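Local coordinates for armadillo repeat protein arm00016 (Synthetic construct, PDB 4D4E) that is a computationally designed armadillo repeat protein, made for the modular recognition of peptides, which it probably binds in extended form, at residues 44-47 with 48-51; 88-91 with 92-95. One frame throughout, in Å; residues are numbered along the deposited sequence.

Interaction 1. Residues 44-47 with 48-51; sequences NEQI and QKLI
Ile47 and Ile51 make the apolar side-chain contact between residues 44-47 and 48-51, one turn apart on helix 44-52, where the branch methyl CG2 of Ile47 meets the terminal CD1 of Ile51 at 4.0 Å. Ile47 has CG2 anti to its backbone N, with CG1 at chi1 -68°, and this turns the methyl along the helix toward Ile51. Both isoleucines also touch Gln88 on helix 86-94, while the buried Leu50 packs on Leu36, Ile39 and Ala40 of helix 26-40.

Four backbone bonds carry the helix from one segment into the other, each joining an amide to the carbonyl four residues earlier. The amides of Lys49, Leu50 and Ile51 reach the carbonyls of Glu45, Gln46 and Ile47; the Ile51 N to Ile47 O bond, at 3.0 Å, is the straightest, with an N-H...O angle of 162°. The first turn is less regular. Gln48 N gives its main bond to Asn44 O at 2.8 Å, bent to 134°, and a weak second one to Glu45 O, so its N-H is shared between two carbonyls.

Toward solvent, the partly exposed Gln46 and the exposed Lys49 run alongside each other, pointing the same way. The bend at chi2 of Gln46 brings its NE2 to 3.5 Å from the methylene CD of Lys49, a van der Waals contact between an amide and an aliphatic chain. Lower on the same lysine, CG of Lys49 lies 3.2 Å from Glu45 O.

Cohesion between these two turns is therefore chiefly backbone hydrogen bonding, whereas Gln48 OE1 links this helix to helix 86-94 by accepting a hydrogen bond from Gln88, and Gln48 NE2 bonds weakly to Glu52.

Interaction 2. Residues 88-91 with 92-95; sequences QIQK and LIEA
Ile89 and Ile93 meet one turn apart on helix 86-94 of this armadillo solenoid, CG2 of Ile89 lying 4.0 Å from CD1 of Ile93. Ile93 N also bonds to Ile89 O. Similar bonds join Leu92 N to Gln88 O and Glu94 N to Gln90 O, the latter at 2.9 Å. The series fades at the C-terminal end, where Ala95 N makes two weak bonds, to Lys91 O and to Leu92 O.

Glu94 can be followed outward from the backbone. Its CB lies 3.6 Å from Gln90 O, and its CG comes closer to that same Gln90 O, at 3.2 Å. With chi1 at -61° CG stands beside the backbone N, and the chain continues extended (chi2 168°), which carries the carboxylate back along the preceding turn between Gln90 and Lys91. CD of Glu94 is still 3.6 Å from Gln90 O. Beyond it the two oxygens diverge: OE2 faces the Gln90 side-chain amide, whose plane is turned 69° from the carboxylate, and OE1 faces the bent side chain of Lys91. The lysine and glutamate charges would probably attract each other weakly, although no salt bridge forms.

Around this helix, Ile89 and Ile93 both touch Gln130 of helix 128-136, and Lys91 packs on Ile51 of helix 44-52. The glutamate ends against the lysine's aliphatic chain, with Glu94 OE1 3.1 Å from Lys91 CE and 4.3 Å from Lys91 NZ.

Interactions 1 and 2 lie on helices 44-52 and 86-94, which stack side by side with contact centres about 12 Å apart. In interaction 1 Ile47 and Leu50 are buried while Glu45 and Lys49 are exposed; in interaction 2 Gln88, Ile89 and Leu92 are buried while Lys91 and Glu94 are exposed. The exposed chemistry differs, an amide against a lysine methylene in 44-51 but opposite charges in 88-95. Gln88 joins the two directly: besides meeting Gln48, its NE2 donates to Asn44 O at 3.1 Å, and its CG packs 3.6 Å from Ile51 CD1. Interaction 2 lies nearer the chain's centre and also meets helix 128-136; interaction 1 instead faces helices 14-20 and 26-40.

Interaction 1. Residues 44-47 with 48-51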
loop_
_atom_site.group_PDB
_atom_site.type_symbol
_atom_site.label_atom_id
_atom_site.label_comp_id
_atom_site.label_asym_id
_atom_site.label_seq_id
_atom_site.Cartn_x
_atom_site.Cartn_y
_atom_site.Cartn_z
ATOM N N ASN A 44 -14.320 10.371 5.893
ATOM C CA ASN A 44 -13.659 11.445 5.124
ATOM C C ASN A 44 -13.933 12.830 5.642
ATOM O O ASN A 44 -13.095 13.742 5.505
ATOM C CB ASN A 44 -14.087 11.341 3.673
ATOM C CG ASN A 44 -13.565 10.077 3.037
ATOM O OD1 ASN A 44 -12.997 9.242 3.723
ATOM N ND2 ASN A 44 -13.706 9.953 1.737
ATOM N N GLU A 45 -15.101 12.986 6.254
ATOM C CA GLU A 45 -15.424 14.225 6.920
ATOM C C GLU A 45 -14.446 14.527 8.042
ATOM O O GLU A 45 -13.889 15.637 8.115
ATOM C CB GLU A 45 -16.858 14.201 7.416
ATOM C CG GLU A 45 -17.837 14.465 6.283
ATOM C CD GLU A 45 -19.262 14.147 6.666
ATOM O OE1 GLU A 45 -19.717 14.617 7.734
ATOM O OE2 GLU A 45 -19.930 13.427 5.895
ATOM N N GLN A 46 -14.237 13.529 8.894
ATOM C CA GLN A 46 -13.257 13.582 9.973
ATOM C C GLN A 46 -11.840 13.847 9.433
ATOM O O GLN A 46 -11.101 14.669 9.987
ATOM C CB GLN A 46 -13.271 12.271 10.775
ATOM C CG GLN A 46 -14.552 12.011 11.572
ATOM C CD GLN A 46 -14.719 12.937 12.753
ATOM O OE1 GLN A 46 -14.344 12.594 13.884
ATOM N NE2 GLN A 46 -15.293 14.114 12.514
ATOM N N ILE A 47 -11.465 13.156 8.366
ATOM C CA ILE A 47 -10.173 13.389 7.752
ATOM C C ILE A 47 -10.065 14.833 7.282
ATOM O O ILE A 47 -9.005 15.469 7.365
ATOM C CB ILE A 47 -9.918 12.372 6.605
ATOM C CG1 ILE A 47 -9.743 10.987 7.203
ATOM C CG2 ILE A 47 -8.710 12.773 5.762
ATOM C CD1 ILE A 47 -10.009 9.841 6.229
ATOM N N GLN A 48 -11.186 15.376 6.822
ATOM C CA GLN A 48 -11.170 16.720 6.263
ATOM C C GLN A 48 -10.911 17.750 7.341
ATOM O O GLN A 48 -10.149 18.721 7.125
ATOM C CB GLN A 48 -12.483 17.013 5.492
ATOM C CG GLN A 48 -12.373 18.235 4.629
ATOM C CD GLN A 48 -11.158 18.176 3.728
ATOM O OE1 GLN A 48 -10.800 17.100 3.233
ATOM N NE2 GLN A 48 -10.532 19.335 3.487
ATOM N N LYS A 49 -11.509 17.555 8.508
ATOM C CA LYS A 49 -11.222 18.410 9.644
ATOM C C LYS A 49 -9.716 18.423 9.981
ATOM O O LYS A 49 -9.108 19.470 10.279
ATOM C CB LYS A 49 -11.989 17.899 10.843
ATOM C CG LYS A 49 -13.469 17.675 10.520
ATOM C CD LYS A 49 -14.311 17.425 11.766
ATOM C CE LYS A 49 -14.716 18.756 12.372
ATOM N NZ LYS A 49 -15.681 18.660 13.513
ATOM N N LEU A 50 -9.112 17.246 9.918
ATOM C CA LEU A 50 -7.697 17.094 10.238
ATOM C C LEU A 50 -6.816 17.832 9.260
ATOM O O LEU A 50 -5.818 18.466 9.668
ATOM C CB LEU A 50 -7.303 15.621 10.197
ATOM C CG LEU A 50 -7.785 14.781 11.386
ATOM C CD1 LEU A 50 -7.415 13.325 11.156
ATOM C CD2 LEU A 50 -7.209 15.326 12.697
ATOM N N ILE A 51 -7.171 17.729 7.966
ATOM C CA ILE A 51 -6.504 18.469 6.923
ATOM C C ILE A 51 -6.600 19.990 7.158
ATOM O O ILE A 51 -5.582 20.717 7.118
ATOM C CB ILE A 51 -7.026 18.036 5.534
ATOM C CG1 ILE A 51 -6.482 16.641 5.212
ATOM C CG2 ILE A 51 -6.576 19.026 4.474
ATOM C CD1 ILE A 51 -7.117 16.013 3.976
#

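Interaction 2. Residues 88-91 with 92-95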
loop_
_atom_site.group_PDB
_atom_site.type_symbol
_atom_site.label_atom_id
_atom_site.label_comp_id
_atom_site.label_asym_id
_atom_site.label_seq_id
_atom_site.Cartn_x
_atom_site.Cartn_y
_atom_site.Cartn_z
ATOM N N GLN A 88 -7.792 14.102 -0.724
ATOM C CA GLN A 88 -7.104 13.940 0.556
ATOM C C GLN A 88 -5.844 13.152 0.387
ATOM O O GLN A 88 -4.876 13.472 1.052
ATOM C CB GLN A 88 -8.019 13.332 1.599
ATOM C CG GLN A 88 -9.267 14.186 1.700
ATOM C CD GLN A 88 -10.380 13.520 2.464
ATOM O OE1 GLN A 88 -10.663 12.309 2.305
ATOM N NE2 GLN A 88 -11.030 14.300 3.296
ATOM N N ILE A 89 -5.822 12.163 -0.515
ATOM C CA ILE A 89 -4.557 11.553 -0.838
ATOM C C ILE A 89 -3.615 12.637 -1.428
ATOM O O ILE A 89 -2.421 12.687 -1.124
ATOM C CB ILE A 89 -4.717 10.412 -1.823
ATOM C CG1 ILE A 89 -5.479 9.236 -1.163
ATOM C CG2 ILE A 89 -3.350 10.025 -2.377
ATOM C CD1 ILE A 89 -5.832 8.098 -2.111
ATOM N N GLN A 90 -4.156 13.503 -2.275
ATOM C CA GLN A 90 -3.380 14.589 -2.823
ATOM C C GLN A 90 -2.681 15.492 -1.784
ATOM O O GLN A 90 -1.534 15.900 -1.922
ATOM C CB GLN A 90 -4.301 15.436 -3.695
ATOM C CG GLN A 90 -4.044 15.187 -5.162
ATOM C CD GLN A 90 -2.568 15.226 -5.469
ATOM O OE1 GLN A 90 -1.896 16.209 -5.149
ATOM N NE2 GLN A 90 -2.052 14.156 -6.068
ATOM N N LYS A 91 -3.447 15.889 -0.808
ATOM C CA LYS A 91 -2.917 16.596 0.349
ATOM C C LYS A 91 -1.778 15.893 1.051
ATOM O O LYS A 91 -0.870 16.558 1.437
ATOM C CB LYS A 91 -4.035 16.897 1.336
ATOM C CG LYS A 91 -5.041 17.943 0.803
ATOM C CD LYS A 91 -4.415 19.320 0.736
ATOM C CE LYS A 91 -4.567 19.871 -0.666
ATOM N NZ LYS A 91 -5.747 20.736 -0.747
ATOM N N LEU A 92 -1.819 14.565 1.232
ATOM C CA LEU A 92 -0.665 13.830 1.790
ATOM C C LEU A 92 0.579 13.907 0.945
ATOM O O LEU A 92 1.697 14.040 1.471
ATOM C CB LEU A 92 -0.965 12.321 1.963
ATOM C CG LEU A 92 -1.654 11.938 3.237
ATOM C CD1 LEU A 92 -2.163 10.493 3.046
ATOM C CD2 LEU A 92 -0.756 12.053 4.487
ATOM N N ILE A 93 0.393 13.763 -0.369
ATOM C CA ILE A 93 1.521 13.833 -1.306
ATOM C C ILE A 93 2.122 15.227 -1.170
ATOM O O ILE A 93 3.347 15.366 -0.988
ATOM C CB ILE A 93 1.068 13.530 -2.761
ATOM C CG1 ILE A 93 0.705 12.004 -2.859
ATOM C CG2 ILE A 93 2.129 13.980 -3.756
ATOM C CD1 ILE A 93 -0.114 11.572 -4.050
ATOM N N GLU A 94 1.257 16.243 -1.201
ATOM C CA GLU A 94 1.751 17.623 -1.062
ATOM C C GLU A 94 2.354 17.909 0.304
ATOM O O GLU A 94 3.082 18.887 0.404
ATOM C CB GLU A 94 0.669 18.652 -1.368
ATOM C CG GLU A 94 0.141 18.535 -2.803
ATOM C CD GLU A 94 -1.145 19.354 -3.034
ATOM O OE1 GLU A 94 -1.772 19.896 -2.075
ATOM O OE2 GLU A 94 -1.559 19.422 -4.188
ATOM N N ALA A 95 2.085 17.091 1.342
ATOM C CA ALA A 95 2.770 17.257 2.624
ATOM C C ALA A 95 4.121 16.557 2.635
ATOM O O ALA A 95 4.747 16.500 3.658
ATOM C CB ALA A 95 1.882 16.788 3.800
#